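Local coordinates for SAHS4 (Ramazzottius varieornatus, PDB 5Z4G), which probably acts as a secreted, heat-soluble molecular shield that helps the tardigrade survive desiccation, and binds zinc ions, at residues Glu68-Phe80 / His85-Gly97. Numbering follows the deposited sequence. Where two conformers were deposited one is given.
Sequences EAGEDHYHVQTSF and HKMETSFKMGQEG. With ZN (zinc ion), chain C; ZN (zinc ion), chain D.
Thr89 O takes the N-H of Val76 at 3.0 Å in a nearly straight bond (172°), and a water lies 3.0 Å from Thr89 O, near enough to donate as well. The water also accepts from His75 ND1 and lies near Glu88 OE2; with zinc on NE2 and this water on ND1, the His75 ring is held at both nitrogens. Ser90 CB sits over one face of that ring, 4.2 Å from its centroid. His73 NE2, Glu68 OE2 and Glu71 OE2 bind the same zinc, and two waters complete six ligands; the type I turn Glu68-Glu71 brings the two carboxylates round to the histidines. Beside this site, Lys92 stretches out fully extended to Asp72, its NZ meeting OD2 on the syn side at 2.8 Å. On the face of the hairpin that carries His75, the amide of Gln77 stands nearly perpendicular to the Glu88 carboxylate, and NE2 reaches OE1 from above the carboxylate plane (2.9 Å). On the face of Tyr74 and Val76, Tyr74 CB presses onto the Phe91 ring, 3.8 Å from its centroid; with chi1 at 63°, Phe91 CG lies between its own N and carbonyl carbon, and the ring leans toward strand 74-79. Met93 CE covers one face of the Tyr74 ring, and Val76 CG1 packs alongside Thr89 CG2 at 3.6 Å. At the far end His85 ND1 binds a second zinc with His101. The whole is an antiparallel beta hairpin of a barrel resembling fatty-acid-binding proteins, with a zinc site built from the start of strand 74-79 and the turn and loop that lead into it.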
loop_
_atom_site.group_PDB
_atom_site.type_symbol
_atom_site.label_atom_id
_atom_site.label_comp_id
_atom_site.label_asym_id
_atom_site.label_seq_id
_atom_site.Cartn_x
_atom_site.Cartn_y
_atom_site.Cartn_z
ATOM N N GLU A 68 8.195 -12.942 10.184
ATOM C CA GLU A 68 9.145 -13.767 10.939
ATOM C C GLU A 68 8.599 -15.175 11.163
ATOM O O GLU A 68 7.404 -15.353 11.421
ATOM C CB GLU A 68 9.641 -13.118 12.236
ATOM C CG GLU A 68 8.578 -12.650 13.210
ATOM C CD GLU A 68 8.426 -11.143 13.252
ATOM O OE1 GLU A 68 9.326 -10.427 12.758
ATOM O OE2 GLU A 68 7.396 -10.676 13.789
ATOM N N ALA A 69 9.499 -16.154 11.057
ATOM C CA ALA A 69 9.172 -17.589 11.013
ATOM C C ALA A 69 8.204 -18.088 12.094
ATOM O O ALA A 69 7.267 -18.843 11.791
ATOM C CB ALA A 69 10.457 -18.415 11.016
ATOM N N GLY A 70 8.418 -17.652 13.334
ATOM C CA GLY A 70 7.631 -18.120 14.478
ATOM C C GLY A 70 6.427 -17.287 14.892
ATOM O O GLY A 70 5.902 -17.480 15.993
ATOM N N GLU A 71 5.991 -16.365 14.027
ATOM C CA GLU A 71 4.791 -15.546 14.295
ATOM C C GLU A 71 3.670 -15.829 13.285
ATOM O O GLU A 71 3.924 -16.334 12.191
ATOM C CB GLU A 71 5.132 -14.045 14.385
ATOM C CG GLU A 71 6.154 -13.709 15.471
ATOM C CD GLU A 71 5.750 -12.547 16.363
ATOM O OE1 GLU A 71 4.946 -12.762 17.297
ATOM O OE2 GLU A 71 6.245 -11.419 16.157
ATOM N N ASP A 72 2.433 -15.523 13.676
ATOM C CA ASP A 72 1.243 -15.782 12.851
ATOM C C ASP A 72 0.738 -14.507 12.162
ATOM O O ASP A 72 -0.350 -14.484 11.576
ATOM C CB ASP A 72 0.131 -16.412 13.707
ATOM C CG ASP A 72 -0.400 -15.464 14.779
ATOM O OD1 ASP A 72 0.275 -14.461 15.096
ATOM O OD2 ASP A 72 -1.502 -15.723 15.301
ATOM N N HIS A 73 1.536 -13.447 12.246
ATOM C CA HIS A 73 1.191 -12.168 11.636
ATOM C C HIS A 73 2.293 -11.692 10.694
ATOM O O HIS A 73 3.425 -12.185 10.755
ATOM C CB HIS A 73 0.902 -11.105 12.704
ATOM C CG HIS A 73 2.055 -10.829 13.620
ATOM N ND1 HIS A 73 2.134 -11.352 14.892
ATOM C CD2 HIS A 73 3.162 -10.067 13.456
ATOM C CE1 HIS A 73 3.240 -10.924 15.471
ATOM N NE2 HIS A 73 3.890 -10.152 14.617
ATOM N N TYR A 74 1.929 -10.757 9.817
ATOM C CA TYR A 74 2.856 -10.071 8.926
ATOM C C TYR A 74 3.129 -8.682 9.450
ATOM O O TYR A 74 2.310 -8.126 10.184
ATOM C CB TYR A 74 2.257 -9.957 7.508
ATOM C CG TYR A 74 2.155 -11.285 6.813
ATOM C CD1 TYR A 74 1.049 -12.120 7.007
ATOM C CD2 TYR A 74 3.193 -11.737 5.991
ATOM C CE1 TYR A 74 0.982 -13.362 6.393
ATOM C CE2 TYR A 74 3.127 -12.966 5.360
ATOM C CZ TYR A 74 2.019 -13.776 5.562
ATOM O OH TYR A 74 1.939 -15.005 4.951
ATOM N N HIS A 75 4.268 -8.120 9.060
ATOM C CA HIS A 75 4.592 -6.731 9.360
ATOM C C HIS A 75 4.675 -5.907 8.089
ATOM O O HIS A 75 5.076 -6.403 7.030
ATOM C CB HIS A 75 5.934 -6.648 10.061
ATOM C CG HIS A 75 5.893 -7.034 11.504
ATOM N ND1 HIS A 75 5.718 -6.111 12.512
ATOM C CD2 HIS A 75 5.999 -8.239 12.110
ATOM C CE1 HIS A 75 5.710 -6.732 13.678
ATOM N NE2 HIS A 75 5.881 -8.025 13.462
ATOM N N VAL A 76 4.306 -4.638 8.220
ATOM C CA VAL A 76 4.426 -3.662 7.141
ATOM C C VAL A 76 4.983 -2.370 7.716
ATOM O O VAL A 76 4.634 -1.970 8.830
ATOM C CB VAL A 76 3.085 -3.428 6.376
ATOM C CG1 VAL A 76 1.962 -2.995 7.323
ATOM C CG2 VAL A 76 3.254 -2.428 5.226
ATOM N N GLN A 77 5.852 -1.734 6.940
ATOM C CA GLN A 77 6.399 -0.447 7.281
ATOM C C GLN A 77 6.467 0.378 6.014
ATOM O O GLN A 77 6.949 -0.103 4.981
ATOM C CB GLN A 77 7.789 -0.611 7.900
ATOM C CG GLN A 77 8.457 0.685 8.316
ATOM C CD GLN A 77 9.897 0.459 8.701
ATOM O OE1 GLN A 77 10.752 0.214 7.845
ATOM N NE2 GLN A 77 10.178 0.535 9.994
ATOM N N THR A 78 5.936 1.597 6.079
ATOM C CA THR A 78 6.097 2.558 4.999
ATOM C C THR A 78 6.779 3.794 5.546
ATOM O O THR A 78 6.551 4.199 6.690
ATOM C CB THR A 78 4.770 2.975 4.322
ATOM O OG1 THR A 78 3.902 3.580 5.281
ATOM C CG2 THR A 78 4.079 1.797 3.690
ATOM N N SER A 79 7.637 4.375 4.727
ATOM C CA SER A 79 8.281 5.635 5.073
ATOM C C SER A 79 8.404 6.501 3.845
ATOM O O SER A 79 8.439 6.002 2.716
ATOM C CB SER A 79 9.643 5.409 5.735
ATOM O OG SER A 79 10.516 4.685 4.894
ATOM N N PHE A 80 8.443 7.805 4.087
ATOM C CA PHE A 80 8.620 8.786 3.046
ATOM C C PHE A 80 9.870 9.572 3.457
ATOM O O PHE A 80 9.748 10.604 4.124
ATOM C CB PHE A 80 7.369 9.680 2.939
ATOM C CG PHE A 80 6.128 8.955 2.467
ATOM C CD1 PHE A 80 5.369 8.167 3.343
ATOM C CD2 PHE A 80 5.698 9.080 1.148
ATOM C CE1 PHE A 80 4.229 7.506 2.903
ATOM C CE2 PHE A 80 4.551 8.432 0.708
ATOM C CZ PHE A 80 3.819 7.641 1.581
ATOM N N HIS A 85 5.857 11.303 7.832
ATOM C CA HIS A 85 4.724 10.458 7.532
ATOM C C HIS A 85 5.292 9.061 7.410
ATOM O O HIS A 85 5.802 8.658 6.358
ATOM C CB HIS A 85 4.005 10.915 6.257
ATOM C CG HIS A 85 3.759 12.390 6.199
ATOM N ND1 HIS A 85 2.631 12.984 6.725
ATOM C CD2 HIS A 85 4.511 13.394 5.695
ATOM C CE1 HIS A 85 2.695 14.290 6.531
ATOM N NE2 HIS A 85 3.828 14.564 5.909
ATOM N N LYS A 86 5.279 8.362 8.538
ATOM C CA LYS A 86 5.610 6.935 8.566
ATOM C C LYS A 86 4.433 6.097 9.061
ATOM O O LYS A 86 3.533 6.610 9.733
ATOM C CB LYS A 86 6.875 6.681 9.406
ATOM C CG LYS A 86 6.751 6.995 10.894
ATOM C CD LYS A 86 8.037 6.724 11.676
ATOM C CE LYS A 86 8.421 5.245 11.748
ATOM N NZ LYS A 86 7.413 4.354 12.386
ATOM N N MET A 87 4.456 4.814 8.715
ATOM C CA MET A 87 3.492 3.850 9.221
ATOM C C MET A 87 4.233 2.556 9.518
ATOM O O MET A 87 5.113 2.156 8.758
ATOM C CB MET A 87 2.371 3.624 8.198
ATOM C CG MET A 87 1.258 2.682 8.647
ATOM S SD MET A 87 1.594 0.942 8.303
ATOM C CE MET A 87 1.170 0.865 6.562
ATOM N N GLU A 88 3.870 1.910 10.622
ATOM C CA GLU A 88 4.445 0.621 11.005
ATOM C C GLU A 88 3.401 -0.137 11.794
ATOM O O GLU A 88 2.945 0.326 12.835
ATOM C CB GLU A 88 5.750 0.805 11.802
ATOM C CG GLU A 88 6.295 -0.463 12.447
ATOM C CD GLU A 88 7.802 -0.602 12.348
ATOM O OE1 GLU A 88 8.515 0.426 12.338
ATOM O OE2 GLU A 88 8.273 -1.759 12.291
ATOM N N THR A 89 3.007 -1.290 11.272
ATOM C CA THR A 89 1.970 -2.091 11.904
ATOM C C THR A 89 2.136 -3.579 11.594
ATOM O O THR A 89 3.057 -3.985 10.878
ATOM C CB THR A 89 0.542 -1.547 11.584
ATOM O OG1 THR A 89 -0.391 -2.030 12.557
ATOM C CG2 THR A 89 0.060 -1.917 10.179
ATOM N N SER A 90 1.249 -4.379 12.176
ATOM C CA SER A 90 1.196 -5.806 11.927
ATOM C C SER A 90 -0.235 -6.170 11.572
ATOM O O SER A 90 -1.172 -5.461 11.941
ATOM C CB SER A 90 1.665 -6.584 13.156
ATOM O OG SER A 90 0.947 -6.183 14.304
ATOM N N PHE A 91 -0.394 -7.258 10.828
ATOM C CA PHE A 91 -1.726 -7.715 10.439
ATOM C C PHE A 91 -1.757 -9.224 10.273
ATOM O O PHE A 91 -0.730 -9.864 10.034
ATOM C CB PHE A 91 -2.217 -6.992 9.160
ATOM C CG PHE A 91 -1.380 -7.259 7.924
ATOM C CD1 PHE A 91 -1.675 -8.331 7.066
ATOM C CD2 PHE A 91 -0.301 -6.429 7.603
ATOM C CE1 PHE A 91 -0.905 -8.565 5.922
ATOM C CE2 PHE A 91 0.476 -6.675 6.474
ATOM C CZ PHE A 91 0.168 -7.734 5.625
ATOM N N LYS A 92 -2.953 -9.777 10.398
ATOM C CA LYS A 92 -3.202 -11.185 10.118
ATOM C C LYS A 92 -4.170 -11.227 8.958
ATOM O O LYS A 92 -5.123 -10.444 8.921
ATOM C CB LYS A 92 -3.786 -11.901 11.344
ATOM C CG LYS A 92 -2.851 -11.882 12.545
ATOM C CD LYS A 92 -3.384 -12.656 13.737
ATOM C CE LYS A 92 -2.450 -12.461 14.915
ATOM N NZ LYS A 92 -2.757 -13.343 16.072
ATOM N N MET A 93 -3.935 -12.140 8.019
ATOM C CA MET A 93 -4.838 -12.292 6.872
ATOM C C MET A 93 -6.278 -12.519 7.307
ATOM O O MET A 93 -6.561 -13.345 8.178
ATOM C CB MET A 93 -4.388 -13.428 5.949
ATOM C CG MET A 93 -3.022 -13.209 5.336
ATOM S SD MET A 93 -2.942 -11.760 4.267
ATOM C CE MET A 93 -1.185 -11.797 3.914
ATOM N N GLY A 94 -7.179 -11.753 6.710
ATOM C CA GLY A 94 -8.613 -11.869 6.978
ATOM C C GLY A 94 -9.129 -11.239 8.264
ATOM O O GLY A 94 -10.324 -11.340 8.559
ATOM N N GLN A 95 -8.249 -10.587 9.024
ATOM C CA GLN A 95 -8.646 -9.965 10.291
ATOM C C GLN A 95 -8.528 -8.445 10.205
ATOM O O GLN A 95 -7.489 -7.910 9.805
ATOM C CB GLN A 95 -7.824 -10.528 11.461
ATOM C CG GLN A 95 -7.914 -12.052 11.577
ATOM C CD GLN A 95 -7.176 -12.611 12.770
ATOM O OE1 GLN A 95 -6.732 -11.872 13.631
ATOM N NE2 GLN A 95 -7.032 -13.934 12.816
ATOM N N GLU A 96 -9.602 -7.753 10.577
ATOM C CA GLU A 96 -9.652 -6.293 10.444
ATOM C C GLU A 96 -8.658 -5.591 11.374
ATOM O O GLU A 96 -8.460 -6.003 12.517
ATOM C CB GLU A 96 -11.080 -5.778 10.681
ATOM C CG GLU A 96 -11.326 -4.346 10.225
ATOM C CD GLU A 96 -12.780 -3.926 10.355
ATOM O OE1 GLU A 96 -13.280 -3.836 11.495
ATOM O OE2 GLU A 96 -13.421 -3.681 9.314
ATOM N N GLY A 97 -8.019 -4.547 10.848
ATOM C CA GLY A 97 -7.219 -3.614 11.633
ATOM C C GLY A 97 -7.716 -2.199 11.400
ATOM O O GLY A 97 -8.462 -1.943 10.445
HETATM ZN ZN ZN C . 5.879 -9.447 14.964
HETATM ZN ZN ZN D . 1.230 12.596 8.296
HETATM O O HOH W 1 -1.929 -14.031 8.736
HETATM O O HOH W 2 5.828 -3.433 11.733
HETATM O O HOH W 3 4.984 -8.264 16.460
HETATM O O HOH W 4 7.870 -8.563 15.760
#